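Ectonucleotide pyrophosphatase/phosphodiesterase family member 5 (Mus musculus, PDB 5VEO) probably hydrolyses phosphodiester or pyrophosphate bonds of nucleotide-related substrates at a zinc-containing active site that binds AMP. Local coordinates at residues 214-228 with 333-345. The protein carries 1 engineered substitution. Numbering follows the deposited sequence. Where two conformers were deposited one is given.
Sequences WNNVNLIVTSDHGMT and EMHPIFLAHGPAF. With ZN (zinc ion), chain E; AMP (adenosine monophosphate), chain Q.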
loop_
_atom_site.group_PDB
_atom_site.type_symbol
_atom_site.label_atom_id
_atom_site.label_comp_id
_atom_site.label_asym_id
_atom_site.label_seq_id
_atom_site.Cartn_x
_atom_site.Cartn_y
_atom_site.Cartn_z
ATOM N N TRP A 214 -21.382 -10.511 -10.301
ATOM C CA TRP A 214 -21.595 -9.259 -9.576
ATOM C C TRP A 214 -22.302 -9.483 -8.243
ATOM O O TRP A 214 -21.956 -8.859 -7.237
ATOM C CB TRP A 214 -22.390 -8.297 -10.456
ATOM C CG TRP A 214 -22.793 -7.035 -9.777
ATOM C CD1 TRP A 214 -24.065 -6.641 -9.465
ATOM C CD2 TRP A 214 -21.921 -5.986 -9.326
ATOM N NE1 TRP A 214 -24.039 -5.406 -8.844
ATOM C CE2 TRP A 214 -22.735 -4.985 -8.750
ATOM C CE3 TRP A 214 -20.533 -5.802 -9.348
ATOM C CZ2 TRP A 214 -22.201 -3.812 -8.197
ATOM C CZ3 TRP A 214 -20.003 -4.634 -8.799
ATOM C CH2 TRP A 214 -20.837 -3.658 -8.230
ATOM N N ASN A 215 -23.315 -10.336 -8.199
ATOM C CA ASN A 215 -23.993 -10.520 -6.929
ATOM C C ASN A 215 -23.535 -11.747 -6.144
ATOM O O ASN A 215 -24.189 -12.110 -5.168
ATOM C CB ASN A 215 -25.513 -10.526 -7.169
ATOM C CG ASN A 215 -26.039 -9.113 -7.347
ATOM O OD1 ASN A 215 -25.790 -8.233 -6.492
ATOM N ND2 ASN A 215 -26.684 -8.850 -8.478
ATOM N N ASN A 216 -22.403 -12.372 -6.493
ATOM C CA ASN A 216 -21.853 -13.413 -5.629
ATOM C C ASN A 216 -20.366 -13.271 -5.361
ATOM O O ASN A 216 -19.759 -14.209 -4.820
ATOM C CB ASN A 216 -22.112 -14.824 -6.182
ATOM C CG ASN A 216 -21.873 -14.929 -7.649
ATOM O OD1 ASN A 216 -20.813 -15.368 -8.093
ATOM N ND2 ASN A 216 -22.863 -14.524 -8.425
ATOM N N VAL A 217 -19.750 -12.162 -5.756
ATOM C CA VAL A 217 -18.384 -11.835 -5.367
ATOM C C VAL A 217 -18.472 -10.605 -4.491
ATOM O O VAL A 217 -19.190 -9.669 -4.832
ATOM C CB VAL A 217 -17.496 -11.552 -6.587
ATOM C CG1 VAL A 217 -16.150 -10.946 -6.148
ATOM C CG2 VAL A 217 -17.304 -12.823 -7.410
ATOM N N ASN A 218 -17.776 -10.618 -3.362
ATOM C CA ASN A 218 -17.629 -9.422 -2.532
ATOM C C ASN A 218 -16.464 -8.621 -3.100
ATOM O O ASN A 218 -15.309 -9.054 -3.002
ATOM C CB ASN A 218 -17.391 -9.811 -1.082
ATOM C CG ASN A 218 -18.597 -10.516 -0.477
ATOM O OD1 ASN A 218 -19.609 -9.886 -0.208
ATOM N ND2 ASN A 218 -18.504 -11.832 -0.321
ATOM N N LEU A 219 -16.782 -7.485 -3.728
ATOM C CA LEU A 219 -15.800 -6.602 -4.344
ATOM C C LEU A 219 -15.375 -5.544 -3.329
ATOM O O LEU A 219 -16.214 -4.799 -2.825
ATOM C CB LEU A 219 -16.388 -5.937 -5.586
ATOM C CG LEU A 219 -15.583 -4.829 -6.247
ATOM C CD1 LEU A 219 -14.249 -5.379 -6.755
ATOM C CD2 LEU A 219 -16.366 -4.213 -7.371
ATOM N N ILE A 220 -14.084 -5.480 -3.040
ATOM C CA ILE A 220 -13.536 -4.514 -2.095
ATOM C C ILE A 220 -12.587 -3.650 -2.902
ATOM O O ILE A 220 -11.655 -4.169 -3.518
ATOM C CB ILE A 220 -12.822 -5.206 -0.923
ATOM C CG1 ILE A 220 -13.830 -6.067 -0.130
ATOM C CG2 ILE A 220 -12.095 -4.174 -0.044
ATOM C CD1 ILE A 220 -13.225 -6.940 0.900
ATOM N N VAL A 221 -12.841 -2.338 -2.928
ATOM C CA VAL A 221 -12.043 -1.400 -3.705
ATOM C C VAL A 221 -11.318 -0.497 -2.715
ATOM O O VAL A 221 -11.959 0.228 -1.941
ATOM C CB VAL A 221 -12.898 -0.574 -4.677
ATOM C CG1 VAL A 221 -12.026 0.417 -5.454
ATOM C CG2 VAL A 221 -13.661 -1.499 -5.625
ATOM N N THR A 222 -9.995 -0.522 -2.735
ATOM C CA THR A 222 -9.246 0.280 -1.782
ATOM C C THR A 222 -7.931 0.709 -2.423
ATOM O O THR A 222 -7.808 0.756 -3.653
ATOM C CB THR A 222 -9.118 -0.491 -0.448
ATOM O OG1 THR A 222 -8.588 0.370 0.572
ATOM C CG2 THR A 222 -8.272 -1.748 -0.566
ATOM N N SER A 223 -6.979 1.097 -1.590
ATOM C CA SER A 223 -5.695 1.593 -2.055
ATOM C C SER A 223 -4.697 1.470 -0.913
ATOM O O SER A 223 -5.041 1.076 0.212
ATOM C CB SER A 223 -5.830 3.033 -2.548
ATOM O OG SER A 223 -4.660 3.498 -3.174
ATOM N N ASP A 224 -3.450 1.784 -1.228
ATOM C CA ASP A 224 -2.364 1.712 -0.264
ATOM C C ASP A 224 -2.152 3.006 0.517
ATOM O O ASP A 224 -1.667 2.952 1.645
ATOM C CB ASP A 224 -1.059 1.292 -0.951
ATOM C CG ASP A 224 -0.705 2.094 -2.203
ATOM O OD1 ASP A 224 -1.525 2.861 -2.776
ATOM O OD2 ASP A 224 0.474 1.928 -2.640
ATOM N N HIS A 225 -2.491 4.153 -0.060
ATOM C CA HIS A 225 -2.216 5.462 0.544
ATOM C C HIS A 225 -2.780 6.546 -0.361
ATOM O O HIS A 225 -3.272 6.263 -1.472
ATOM C CB HIS A 225 -0.703 5.694 0.705
ATOM C CG HIS A 225 0.011 5.557 -0.595
ATOM N ND1 HIS A 225 -0.080 6.501 -1.601
ATOM C CD2 HIS A 225 0.682 4.505 -1.125
ATOM C CE1 HIS A 225 0.517 6.035 -2.687
ATOM N NE2 HIS A 225 0.998 4.833 -2.418
ATOM N N GLY A 226 -2.644 7.784 0.087
ATOM C CA GLY A 226 -3.025 8.957 -0.662
ATOM C C GLY A 226 -1.836 9.650 -1.296
ATOM O O GLY A 226 -0.917 9.011 -1.834
ATOM N N MET A 227 -1.856 10.979 -1.260
ATOM C CA MET A 227 -0.850 11.765 -1.963
ATOM C C MET A 227 -0.916 13.198 -1.450
ATOM O O MET A 227 -1.999 13.691 -1.134
ATOM C CB MET A 227 -1.103 11.732 -3.483
ATOM C CG MET A 227 0.002 12.294 -4.374
ATOM S SD MET A 227 1.472 11.230 -4.512
ATOM C CE MET A 227 0.811 9.832 -5.392
ATOM N N THR A 228 0.229 13.854 -1.356
ATOM C CA THR A 228 0.263 15.252 -0.942
ATOM C C THR A 228 1.141 16.052 -1.899
ATOM O O THR A 228 2.031 15.517 -2.570
ATOM C CB THR A 228 0.705 15.435 0.535
ATOM O OG1 THR A 228 0.305 16.732 1.019
ATOM C CG2 THR A 228 2.162 15.393 0.698
ATOM N N GLU A 333 -4.210 13.231 4.292
ATOM C CA GLU A 333 -3.858 13.132 2.880
ATOM C C GLU A 333 -3.193 11.799 2.547
ATOM O O GLU A 333 -3.154 11.427 1.370
ATOM C CB GLU A 333 -2.971 14.299 2.452
ATOM C CG GLU A 333 -3.776 15.606 2.405
ATOM C CD GLU A 333 -3.054 16.832 1.945
ATOM O OE1 GLU A 333 -2.008 16.730 1.313
ATOM O OE2 GLU A 333 -3.571 17.943 2.238
ATOM N N MET A 334 -2.670 11.084 3.547
ATOM C CA MET A 334 -2.078 9.768 3.309
ATOM C C MET A 334 -3.106 8.645 3.305
ATOM O O MET A 334 -2.745 7.505 2.968
ATOM C CB MET A 334 -1.008 9.484 4.351
ATOM C CG MET A 334 0.219 10.349 4.216
ATOM S SD MET A 334 1.032 10.219 2.617
ATOM C CE MET A 334 0.422 11.650 1.793
ATOM N N HIS A 335 -4.390 8.949 3.611
ATOM C CA HIS A 335 -5.370 7.878 3.789
ATOM C C HIS A 335 -6.021 7.472 2.464
ATOM O O HIS A 335 -6.384 8.326 1.649
ATOM C CB HIS A 335 -6.440 8.300 4.783
ATOM C CG HIS A 335 -5.901 8.482 6.164
ATOM N ND1 HIS A 335 -6.596 9.113 7.169
ATOM C CD2 HIS A 335 -4.708 8.128 6.697
ATOM C CE1 HIS A 335 -5.856 9.142 8.264
ATOM N NE2 HIS A 335 -4.711 8.533 8.006
ATOM N N PRO A 336 -6.189 6.168 2.251
ATOM C CA PRO A 336 -6.791 5.659 1.020
ATOM C C PRO A 336 -8.307 5.564 1.087
ATOM O O PRO A 336 -8.897 5.441 2.156
ATOM C CB PRO A 336 -6.219 4.243 0.942
ATOM C CG PRO A 336 -6.146 3.833 2.388
ATOM C CD PRO A 336 -5.735 5.089 3.135
ATOM N N ILE A 337 -8.910 5.477 -0.100
ATOM C CA ILE A 337 -10.322 5.124 -0.208
ATOM C C ILE A 337 -10.551 3.708 0.301
ATOM O O ILE A 337 -9.658 2.837 0.243
ATOM C CB ILE A 337 -10.848 5.197 -1.652
ATOM C CG1 ILE A 337 -9.980 4.326 -2.569
ATOM C CG2 ILE A 337 -11.060 6.602 -2.093
ATOM C CD1 ILE A 337 -10.656 3.851 -3.813
ATOM N N PHE A 338 -11.782 3.455 0.744
ATOM C CA PHE A 338 -12.259 2.091 0.982
ATOM C C PHE A 338 -13.758 2.032 0.720
ATOM O O PHE A 338 -14.535 2.767 1.347
ATOM C CB PHE A 338 -11.958 1.630 2.409
ATOM C CG PHE A 338 -12.371 0.213 2.687
ATOM C CD1 PHE A 338 -11.438 -0.807 2.646
ATOM C CD2 PHE A 338 -13.693 -0.102 2.983
ATOM C CE1 PHE A 338 -11.820 -2.130 2.894
ATOM C CE2 PHE A 338 -14.072 -1.395 3.223
ATOM C CZ PHE A 338 -13.129 -2.418 3.179
ATOM N N LEU A 339 -14.163 1.140 -0.178
ATOM C CA LEU A 339 -15.576 0.902 -0.423
ATOM C C LEU A 339 -15.747 -0.546 -0.852
ATOM O O LEU A 339 -14.791 -1.197 -1.258
ATOM C CB LEU A 339 -16.145 1.886 -1.453
ATOM C CG LEU A 339 -15.714 1.967 -2.903
ATOM C CD1 LEU A 339 -16.714 2.827 -3.705
ATOM C CD2 LEU A 339 -14.295 2.543 -3.027
ATOM N N ALA A 340 -16.967 -1.059 -0.744
ATOM C CA ALA A 340 -17.157 -2.463 -1.090
ATOM C C ALA A 340 -18.612 -2.739 -1.430
ATOM O O ALA A 340 -19.523 -2.016 -1.015
ATOM C CB ALA A 340 -16.704 -3.369 0.048
ATOM N N HIS A 341 -18.808 -3.820 -2.189
ATOM C CA HIS A 341 -20.132 -4.265 -2.607
ATOM C C HIS A 341 -20.139 -5.778 -2.663
ATOM O O HIS A 341 -19.192 -6.374 -3.162
ATOM C CB HIS A 341 -20.498 -3.737 -3.993
ATOM C CG HIS A 341 -21.676 -4.432 -4.597
ATOM N ND1 HIS A 341 -21.558 -5.611 -5.302
ATOM C CD2 HIS A 341 -22.995 -4.127 -4.582
ATOM C CE1 HIS A 341 -22.760 -6.003 -5.696
ATOM N NE2 HIS A 341 -23.648 -5.124 -5.269
ATOM N N GLY A 342 -21.211 -6.394 -2.166
ATOM C CA GLY A 342 -21.388 -7.806 -2.386
ATOM C C GLY A 342 -22.402 -8.393 -1.442
ATOM O O GLY A 342 -22.971 -7.716 -0.576
ATOM N N PRO A 343 -22.627 -9.697 -1.583
ATOM C CA PRO A 343 -23.676 -10.340 -0.785
ATOM C C PRO A 343 -23.409 -10.297 0.709
ATOM O O PRO A 343 -24.361 -10.299 1.499
ATOM C CB PRO A 343 -23.700 -11.774 -1.335
ATOM C CG PRO A 343 -22.400 -11.958 -2.018
ATOM C CD PRO A 343 -21.976 -10.619 -2.528
ATOM N N ALA A 344 -22.150 -10.216 1.127
ATOM C CA ALA A 344 -21.816 -10.142 2.541
ATOM C C ALA A 344 -21.853 -8.724 3.107
ATOM O O ALA A 344 -21.762 -8.563 4.331
ATOM C CB ALA A 344 -20.423 -10.725 2.786
ATOM N N PHE A 345 -21.995 -7.711 2.264
ATOM C CA PHE A 345 -21.881 -6.320 2.692
ATOM C C PHE A 345 -23.234 -5.615 2.747
ATOM O O PHE A 345 -24.144 -5.902 1.966
ATOM C CB PHE A 345 -20.938 -5.570 1.752
ATOM C CG PHE A 345 -19.493 -5.841 2.024
ATOM C CD1 PHE A 345 -18.738 -6.631 1.172
ATOM C CD2 PHE A 345 -18.891 -5.322 3.157
ATOM C CE1 PHE A 345 -17.402 -6.870 1.435
ATOM C CE2 PHE A 345 -17.562 -5.567 3.429
ATOM C CZ PHE A 345 -16.815 -6.357 2.559
HETATM ZN ZN ZN E . 1.217 3.351 -3.830
HETATM P P AMP Q . 4.460 3.564 -4.511
HETATM O O1P AMP Q . 5.102 3.343 -3.175
HETATM O O2P AMP Q . 4.908 4.887 -5.144
HETATM O O3P AMP Q . 2.937 3.473 -4.469
HETATM O "O5'" AMP Q . 4.937 2.401 -5.503
HETATM C "C5'" AMP Q . 4.107 2.061 -6.624
HETATM C "C4'" AMP Q . 4.882 1.663 -7.850
HETATM O "O4'" AMP Q . 5.385 0.347 -7.656
HETATM C "C3'" AMP Q . 4.018 1.584 -9.110
HETATM O "O3'" AMP Q . 4.302 2.664 -9.973
HETATM C "C2'" AMP Q . 4.410 0.261 -9.776
HETATM O "O2'" AMP Q . 4.771 0.359 -11.127
HETATM C "C1'" AMP Q . 5.565 -0.229 -8.925
HETATM N N9 AMP Q . 5.590 -1.667 -8.775
HETATM C C8 AMP Q . 4.677 -2.448 -8.171
HETATM N N7 AMP Q . 5.078 -3.742 -8.221
HETATM C C5 AMP Q . 6.274 -3.748 -8.868
HETATM C C6 AMP Q . 7.269 -4.765 -9.264
HETATM N N6 AMP Q . 7.055 -6.061 -8.974
HETATM N N1 AMP Q . 8.376 -4.363 -9.913
HETATM C C2 AMP Q . 8.620 -3.075 -10.213
HETATM N N3 AMP Q . 7.774 -2.086 -9.882
HETATM C C4 AMP Q . 6.603 -2.384 -9.233
HETATM O O HOH W 1 -19.746 -7.477 -6.300
#
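The six-membered ring of Trp-214 lies flat on the imidazole of His-341 in an offset stack, centroids 3.9 Å apart and planes at 11°, with Trp-214 CZ2 over the middle of the imidazole. With chi1 at 166°, His-341 points CG away from its own N and lays the ring against the indole, with ND1 turned to a water, 2.8 Å away, that also bonds to Trp-214 O and Val-217 O. Replacing Trp-214 by an alanine is likely to uncover this imidazole face and leave the ring freer to turn away from the water.

Backbone bonds join strands 218-222 and 338-341 as antiparallel neighbours: Leu-219 pairs with His-341 and Val-221 with Leu-339, each through two N-H...O bonds. This places strand 338-341 as the antiparallel member of the central sheet, beside the parallel strand 218-222, in the alkaline phosphatase-like fold of the NPP family. Beyond the strand, Asp-224 OD2 (2.0 Å) and His-225 NE2 (2.1 Å) bind zinc, a site that Asp-22 and the AMP phosphate complete. His-225 ND1 donates to Gly-226 O almost in the ring plane, so that, with NE2 on zinc, the imidazole is held at both nitrogens, while Met-227 N bonds to Glu-333 O.

Among the side-chain hydrogen bonds, Thr-222 OG1 donates to Ile-337 O (2.7 Å), and Asn-218 OD1 accepts Ala-344 N on a lone pair (2.9 Å); the amide's ND2 is held by Gln-14.

Apolar contacts line the face bearing Ile-220, whose CG2 meets Phe-338 CE1 at 3.6 Å. Ala-340 CB sits over the centre of the Phe-345 ring, and helix 359-366 packs against Ile-220 and Phe-345.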